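Local structure of blue (Type 1) copper domain protein (Nitrosopumilus maritimus, 5FC9) at residues 39-47 against 57-68; 72-80 against 87-95. The protein binds a type 1 copper ion in an open site within its cupredoxin domain and probably serves in electron transfer. All blocks are in the same frame, centred on the assembly; numbering follows the deposited sequence.

Interaction 1 ties the segment that carries the copper ligand His42 to the chain running from Phe57 to Phe68; interaction 2 pairs the strands before and after the loop that supplies the other two protein ligands, Cys82 and His85. Their centres lie 16 Å apart, on opposite sides of the middle of the chain, yet both reach one sheet, where strands 45-47 and 76-81 are neighbours. They meet where Ile47 N comes 3.2 Å from Lys79 O, a probable hydrogen bond, and in the core, where Phe57 CE2 packs 3.5 Å from Tyr80 CB and Phe57 CE1 lies 3.7 Å from Phe72 CE2. The side chain of Arg88 is about 6 Å from the copper.

Interaction 1: residues 39-47 against 57-68; sequences SVPHNIQSI and FNSPPLNTGDRF. With CU (copper (II) ion), chain E.
Ser59 OG is gripped twice: it accepts the backbone N-H of Ile44 (N to OG 2.9 Å, 160° at the hydrogen) and donates to Pro60 O. With Ser59 N bonded to Ile44 O, both backbone polar atoms of Ile44 are spoken for by one serine. One step along, the side chains of Gln45 and Asn58 cross at about a right angle, their amide planes 40° apart. Asn58 ND2 reaches Gln45 OE1 at 2.9 Å, the acceptor lying in the plane of the donor amide, and Gln45 NE2 makes a weak bond to Ser59 O. Ser46 sets its CB over one face of the Phe57 ring, 3.8 Å from the centroid, while Ile44 CG2 comes to the edge of that ring in its plane. Ser46 OG sits between its own backbone N and carbonyl carbon (chi1 44°), which brings it to Phe57 N at 3.1 Å; Ile54 O is a further partner. At the other end His42 and Leu62 exchange two backbone bonds, Leu62 N to His42 O being 2.7 Å. His42 NE2 is hydrogen-bonded to Asp38, while ND1 binds copper at 2.0 Å beside Cys82, His85 and a water: the ligand set of this cupredoxin's type 1 copper site.

Interaction 2: residues 72-80 against 87-95; sequences FEEEGVYKY and WRVGLVTVS
Phe72 and Val92 approach from opposite directions, the methyl CG1 of Val92 standing over the centre of the Phe72 ring, 3.8 Å from its centroid and 10° off the normal. The contact belongs to the antiparallel beta hairpin of strands 76-81 and 89-94, whose loop carries copper ligands in this cupredoxin. Val94 crosses Phe72 and Tyr78 obliquely, touching both with one methyl: CG2 is 3.8 Å from Phe72 CD2 and 3.7 Å from Tyr78 CE1. Tyr78 takes Phe72 CD2 over one ring face, near the rim, and its hydroxyl bonds Glu74 O from above the carbonyl plane. Val92 and Val94 point inward beside Ile26 of the same sheet, and Phe72 and Trp34 meet them from the facing sheet. On the other side Lys79 and Leu91 lie alongside each other, Lys79 CG and Leu91 CD2 a tight 3.4 Å apart. Six backbone bonds join the strands, at Gly76-Val94, Tyr78-Val92 and Tyr80-Gly90. With chi1 at 65° the Tyr80 ring is laid across the partner strand, Gly90 CA over one face. At the ring's edge, in plane, a water sits 2.6 Å from Tyr80 OH and donates to Leu91 O at 2.9 Å.

Interaction 1: residues 39-47 against 57-68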
# COMPACT_ATOMS: atom_id res chain seq x y z
N SER A 39 19.79 -3.08 -0.57
CA SER A 39 20.33 -4.32 -0.04
C SER A 39 19.73 -5.58 -0.66
O SER A 39 19.91 -6.68 -0.13
CB SER A 39 20.10 -4.37 1.48
OG SER A 39 18.70 -4.32 1.75
N VAL A 40 19.01 -5.42 -1.77
CA VAL A 40 18.48 -6.55 -2.53
C VAL A 40 18.73 -6.31 -4.02
O VAL A 40 18.98 -5.17 -4.42
CB VAL A 40 16.96 -6.77 -2.29
CG1 VAL A 40 16.67 -7.02 -0.81
CG2 VAL A 40 16.14 -5.59 -2.83
N PRO A 41 18.67 -7.37 -4.83
CA PRO A 41 18.85 -7.15 -6.27
C PRO A 41 17.73 -6.31 -6.89
O PRO A 41 16.58 -6.36 -6.44
CB PRO A 41 18.84 -8.56 -6.86
CG PRO A 41 19.15 -9.46 -5.72
CD PRO A 41 18.57 -8.81 -4.51
N HIS A 42 18.09 -5.55 -7.93
CA HIS A 42 17.13 -4.79 -8.70
C HIS A 42 17.48 -4.92 -10.16
O HIS A 42 18.56 -5.38 -10.49
CB HIS A 42 17.15 -3.32 -8.30
CG HIS A 42 16.56 -3.06 -6.95
ND1 HIS A 42 15.22 -3.22 -6.69
CD2 HIS A 42 17.12 -2.65 -5.80
CE1 HIS A 42 14.98 -2.93 -5.42
NE2 HIS A 42 16.12 -2.57 -4.86
N ASN A 43 16.56 -4.54 -11.03
CA ASN A 43 16.95 -4.35 -12.42
C ASN A 43 16.25 -3.12 -12.98
O ASN A 43 15.40 -2.51 -12.32
CB ASN A 43 16.65 -5.61 -13.26
CG ASN A 43 15.19 -6.00 -13.26
OD1 ASN A 43 14.33 -5.21 -13.63
ND2 ASN A 43 14.90 -7.22 -12.85
N ILE A 44 16.66 -2.73 -14.18
CA ILE A 44 16.13 -1.55 -14.84
C ILE A 44 15.62 -1.98 -16.21
O ILE A 44 16.40 -2.42 -17.05
CB ILE A 44 17.20 -0.44 -14.99
CG1 ILE A 44 17.66 0.06 -13.61
CG2 ILE A 44 16.67 0.70 -15.84
CD1 ILE A 44 16.57 0.71 -12.79
N GLN A 45 14.31 -1.88 -16.43
CA GLN A 45 13.74 -2.27 -17.73
C GLN A 45 12.86 -1.17 -18.29
O GLN A 45 11.92 -0.72 -17.63
CB GLN A 45 12.90 -3.54 -17.60
CG GLN A 45 13.57 -4.68 -16.86
CD GLN A 45 14.67 -5.30 -17.66
OE1 GLN A 45 14.57 -5.40 -18.88
NE2 GLN A 45 15.72 -5.74 -16.99
N SER A 46 13.11 -0.78 -19.53
CA SER A 46 12.22 0.14 -20.23
C SER A 46 10.86 -0.53 -20.43
O SER A 46 10.80 -1.73 -20.73
CB SER A 46 12.84 0.57 -21.57
OG SER A 46 13.39 -0.56 -22.22
N ILE A 47 9.78 0.22 -20.22
CA ILE A 47 8.44 -0.35 -20.33
C ILE A 47 7.53 0.52 -21.18
O ILE A 47 7.80 1.70 -21.38
CB ILE A 47 7.75 -0.53 -18.95
CG1 ILE A 47 7.73 0.79 -18.18
CG2 ILE A 47 8.43 -1.64 -18.19
CD1 ILE A 47 6.71 0.81 -17.01
N PHE A 57 16.32 -0.12 -23.07
CA PHE A 57 17.39 -0.23 -22.09
C PHE A 57 16.94 -1.21 -21.02
O PHE A 57 15.89 -1.05 -20.39
CB PHE A 57 17.82 1.13 -21.51
CG PHE A 57 16.70 1.97 -20.96
CD1 PHE A 57 15.92 2.76 -21.80
CD2 PHE A 57 16.44 1.99 -19.59
CE1 PHE A 57 14.90 3.55 -21.28
CE2 PHE A 57 15.43 2.78 -19.08
CZ PHE A 57 14.66 3.55 -19.92
N ASN A 58 17.72 -2.27 -20.87
CA ASN A 58 17.30 -3.44 -20.13
C ASN A 58 18.51 -4.06 -19.45
O ASN A 58 19.36 -4.69 -20.09
CB ASN A 58 16.64 -4.46 -21.05
CG ASN A 58 15.52 -3.86 -21.89
OD1 ASN A 58 15.78 -3.28 -22.95
ND2 ASN A 58 14.28 -4.00 -21.42
N SER A 59 18.58 -3.87 -18.14
CA SER A 59 19.75 -4.24 -17.38
C SER A 59 19.77 -5.71 -17.00
O SER A 59 18.73 -6.38 -16.95
CB SER A 59 19.84 -3.38 -16.11
OG SER A 59 19.06 -3.97 -15.09
N PRO A 60 20.97 -6.23 -16.71
CA PRO A 60 21.06 -7.51 -16.01
C PRO A 60 20.60 -7.31 -14.57
O PRO A 60 20.37 -6.16 -14.16
CB PRO A 60 22.56 -7.85 -16.07
CG PRO A 60 23.15 -6.89 -17.03
CD PRO A 60 22.30 -5.68 -17.00
N PRO A 61 20.47 -8.40 -13.79
CA PRO A 61 20.25 -8.18 -12.36
C PRO A 61 21.39 -7.34 -11.79
O PRO A 61 22.56 -7.59 -12.11
CB PRO A 61 20.27 -9.60 -11.78
CG PRO A 61 20.02 -10.51 -12.94
CD PRO A 61 20.59 -9.83 -14.14
N LEU A 62 21.04 -6.33 -11.01
CA LEU A 62 22.01 -5.45 -10.36
C LEU A 62 22.16 -5.86 -8.91
O LEU A 62 21.23 -5.69 -8.12
CB LEU A 62 21.59 -3.99 -10.45
CG LEU A 62 21.29 -3.50 -11.86
CD1 LEU A 62 20.76 -2.07 -11.84
CD2 LEU A 62 22.55 -3.60 -12.70
N ASN A 63 23.32 -6.41 -8.57
CA ASN A 63 23.63 -6.66 -7.16
C ASN A 63 23.86 -5.34 -6.44
O ASN A 63 23.89 -4.28 -7.04
CB ASN A 63 24.87 -7.55 -7.04
CG ASN A 63 24.69 -8.88 -7.75
OD1 ASN A 63 23.70 -9.56 -7.55
ND2 ASN A 63 25.66 -9.25 -8.58
N THR A 64 24.00 -5.41 -5.12
CA THR A 64 24.28 -4.22 -4.35
C THR A 64 25.61 -3.60 -4.79
O THR A 64 26.64 -4.29 -4.84
CB THR A 64 24.29 -4.54 -2.85
OG1 THR A 64 22.99 -5.06 -2.49
CG2 THR A 64 24.57 -3.29 -2.03
N GLY A 65 25.58 -2.31 -5.12
CA GLY A 65 26.77 -1.63 -5.60
C GLY A 65 26.95 -1.65 -7.10
O GLY A 65 27.78 -0.89 -7.63
N ASP A 66 26.20 -2.51 -7.79
CA ASP A 66 26.30 -2.61 -9.25
C ASP A 66 25.72 -1.40 -9.95
O ASP A 66 24.84 -0.70 -9.43
CB ASP A 66 25.59 -3.86 -9.78
CG ASP A 66 26.42 -5.11 -9.61
OD1 ASP A 66 27.60 -5.00 -9.23
OD2 ASP A 66 25.88 -6.21 -9.90
N ARG A 67 26.22 -1.18 -11.16
CA ARG A 67 25.82 -0.05 -11.97
C ARG A 67 25.34 -0.51 -13.34
O ARG A 67 25.72 -1.59 -13.81
CB ARG A 67 26.98 0.93 -12.12
CG ARG A 67 27.41 1.54 -10.80
CD ARG A 67 28.27 2.78 -10.98
NE ARG A 67 28.13 3.66 -9.82
CZ ARG A 67 28.99 3.72 -8.81
NH1 ARG A 67 30.09 2.97 -8.81
NH2 ARG A 67 28.76 4.55 -7.80
N PHE A 68 24.49 0.30 -13.95
CA PHE A 68 24.01 0.04 -15.30
C PHE A 68 23.98 1.35 -16.06
O PHE A 68 23.54 2.37 -15.53
CB PHE A 68 22.62 -0.61 -15.28
CG PHE A 68 21.96 -0.67 -16.63
CD1 PHE A 68 22.44 -1.53 -17.61
CD2 PHE A 68 20.85 0.12 -16.91
CE1 PHE A 68 21.83 -1.59 -18.86
CE2 PHE A 68 20.24 0.07 -18.15
CZ PHE A 68 20.73 -0.79 -19.13
CU CU E . 13.62 -3.62 -7.78
O HOH W 1 13.00 -1.47 -7.94

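Interaction 2: residues 72-80 against 87-95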
# COMPACT_ATOMS: atom_id res chain seq x y z
N PHE A 72 21.33 7.85 -24.03
CA PHE A 72 20.06 8.30 -24.58
C PHE A 72 20.29 9.26 -25.75
O PHE A 72 20.64 10.42 -25.55
CB PHE A 72 19.21 8.99 -23.50
CG PHE A 72 18.56 8.03 -22.54
CD1 PHE A 72 19.25 7.58 -21.42
CD2 PHE A 72 17.27 7.58 -22.75
CE1 PHE A 72 18.65 6.70 -20.53
CE2 PHE A 72 16.67 6.70 -21.87
CZ PHE A 72 17.36 6.25 -20.76
N GLU A 73 20.08 8.77 -26.97
CA GLU A 73 20.39 9.54 -28.17
C GLU A 73 19.14 10.13 -28.85
O GLU A 73 19.27 10.84 -29.84
CB GLU A 73 21.14 8.68 -29.19
CG GLU A 73 22.53 8.25 -28.77
CD GLU A 73 22.85 6.85 -29.25
OE1 GLU A 73 21.92 6.02 -29.28
OE2 GLU A 73 24.02 6.59 -29.59
N GLU A 74 17.95 9.80 -28.35
CA GLU A 74 16.73 10.39 -28.89
C GLU A 74 15.97 11.17 -27.83
O GLU A 74 15.86 10.72 -26.69
CB GLU A 74 15.81 9.32 -29.49
CG GLU A 74 16.30 8.56 -30.71
CD GLU A 74 17.58 7.77 -30.48
OE1 GLU A 74 17.52 6.74 -29.79
OE2 GLU A 74 18.63 8.16 -31.03
N GLU A 75 15.44 12.34 -28.21
CA GLU A 75 14.52 13.06 -27.33
C GLU A 75 13.27 12.21 -27.08
O GLU A 75 12.90 11.37 -27.91
CB GLU A 75 14.14 14.42 -27.93
CG GLU A 75 15.32 15.36 -28.17
CD GLU A 75 15.99 15.18 -29.54
OE1 GLU A 75 15.82 14.11 -30.18
OE2 GLU A 75 16.70 16.12 -29.96
N GLY A 76 12.64 12.42 -25.93
CA GLY A 76 11.44 11.68 -25.59
C GLY A 76 11.33 11.44 -24.10
O GLY A 76 12.24 11.78 -23.34
N VAL A 77 10.20 10.89 -23.68
CA VAL A 77 9.98 10.56 -22.28
C VAL A 77 10.01 9.04 -22.15
O VAL A 77 9.25 8.34 -22.80
CB VAL A 77 8.65 11.13 -21.77
CG1 VAL A 77 8.40 10.68 -20.32
CG2 VAL A 77 8.67 12.65 -21.86
N TYR A 78 10.93 8.54 -21.32
CA TYR A 78 11.17 7.11 -21.25
C TYR A 78 10.83 6.56 -19.86
O TYR A 78 11.51 6.87 -18.89
CB TYR A 78 12.63 6.82 -21.60
CG TYR A 78 13.00 7.29 -22.99
CD1 TYR A 78 13.54 8.55 -23.20
CD2 TYR A 78 12.79 6.47 -24.08
CE1 TYR A 78 13.86 8.98 -24.48
CE2 TYR A 78 13.11 6.88 -25.36
CZ TYR A 78 13.64 8.13 -25.55
OH TYR A 78 13.96 8.52 -26.84
N LYS A 79 9.79 5.73 -19.78
CA LYS A 79 9.42 5.07 -18.53
C LYS A 79 10.25 3.81 -18.33
O LYS A 79 10.60 3.13 -19.29
CB LYS A 79 7.93 4.69 -18.53
CG LYS A 79 6.97 5.86 -18.62
CD LYS A 79 5.52 5.39 -18.62
CE LYS A 79 4.77 5.90 -19.84
NZ LYS A 79 5.37 5.41 -21.12
N TYR A 80 10.55 3.48 -17.08
CA TYR A 80 11.19 2.21 -16.80
C TYR A 80 10.76 1.70 -15.44
O TYR A 80 10.26 2.47 -14.62
CB TYR A 80 12.72 2.34 -16.84
CG TYR A 80 13.26 3.23 -15.75
CD1 TYR A 80 13.38 4.59 -15.94
CD2 TYR A 80 13.65 2.70 -14.52
CE1 TYR A 80 13.86 5.43 -14.94
CE2 TYR A 80 14.12 3.52 -13.51
CZ TYR A 80 14.23 4.88 -13.72
OH TYR A 80 14.71 5.70 -12.73
N TRP A 87 6.06 -1.88 -9.01
CA TRP A 87 5.48 -0.63 -8.54
C TRP A 87 6.50 0.51 -8.54
O TRP A 87 6.15 1.69 -8.45
CB TRP A 87 4.87 -0.78 -7.14
CG TRP A 87 5.85 -1.20 -6.09
CD1 TRP A 87 6.56 -0.38 -5.24
CD2 TRP A 87 6.23 -2.54 -5.78
NE1 TRP A 87 7.36 -1.15 -4.42
CE2 TRP A 87 7.18 -2.47 -4.74
CE3 TRP A 87 5.85 -3.80 -6.27
CZ2 TRP A 87 7.75 -3.62 -4.18
CZ3 TRP A 87 6.43 -4.93 -5.73
CH2 TRP A 87 7.38 -4.83 -4.70
N ARG A 88 7.78 0.16 -8.65
CA ARG A 88 8.84 1.17 -8.69
C ARG A 88 9.10 1.57 -10.13
O ARG A 88 9.87 0.91 -10.83
CB ARG A 88 10.12 0.64 -8.05
CG ARG A 88 9.95 0.31 -6.57
CD ARG A 88 9.45 1.52 -5.80
NE ARG A 88 9.70 1.39 -4.36
CZ ARG A 88 9.47 2.37 -3.50
NH1 ARG A 88 8.94 3.50 -3.93
NH2 ARG A 88 9.76 2.21 -2.21
N VAL A 89 8.44 2.65 -10.54
CA VAL A 89 8.51 3.12 -11.92
C VAL A 89 9.07 4.54 -11.96
O VAL A 89 8.65 5.42 -11.20
CB VAL A 89 7.13 3.07 -12.60
CG1 VAL A 89 6.63 1.64 -12.66
CG2 VAL A 89 6.11 3.94 -11.87
N GLY A 90 10.06 4.76 -12.84
CA GLY A 90 10.67 6.07 -12.97
C GLY A 90 10.69 6.55 -14.41
O GLY A 90 10.21 5.86 -15.31
N LEU A 91 11.23 7.75 -14.60
CA LEU A 91 11.29 8.39 -15.90
C LEU A 91 12.68 8.91 -16.21
O LEU A 91 13.40 9.38 -15.33
CB LEU A 91 10.32 9.56 -15.99
CG LEU A 91 8.85 9.28 -15.69
CD1 LEU A 91 8.12 10.59 -15.68
CD2 LEU A 91 8.31 8.41 -16.77
N VAL A 92 13.03 8.87 -17.50
CA VAL A 92 14.13 9.66 -18.03
C VAL A 92 13.54 10.56 -19.11
O VAL A 92 12.93 10.07 -20.06
CB VAL A 92 15.24 8.78 -18.63
CG1 VAL A 92 16.36 9.64 -19.21
CG2 VAL A 92 15.80 7.82 -17.59
N THR A 93 13.70 11.86 -18.94
CA THR A 93 13.14 12.82 -19.87
C THR A 93 14.27 13.48 -20.64
O THR A 93 15.06 14.24 -20.08
CB THR A 93 12.30 13.88 -19.15
OG1 THR A 93 11.20 13.23 -18.49
CG2 THR A 93 11.74 14.89 -20.15
N VAL A 94 14.33 13.16 -21.93
CA VAL A 94 15.41 13.59 -22.80
C VAL A 94 14.93 14.70 -23.73
O VAL A 94 13.94 14.53 -24.45
CB VAL A 94 15.93 12.42 -23.63
CG1 VAL A 94 17.18 12.83 -24.39
CG2 VAL A 94 16.23 11.22 -22.73
N SER A 95 15.62 15.84 -23.71
CA SER A 95 15.24 16.95 -24.57
C SER A 95 16.44 17.48 -25.36
O SER A 95 16.26 18.19 -26.35
CB SER A 95 14.62 18.07 -23.74
OG SER A 95 15.45 18.44 -22.66
OXT SER A 95 17.60 17.22 -25.05
O HOH W 2 14.56 8.31 -12.94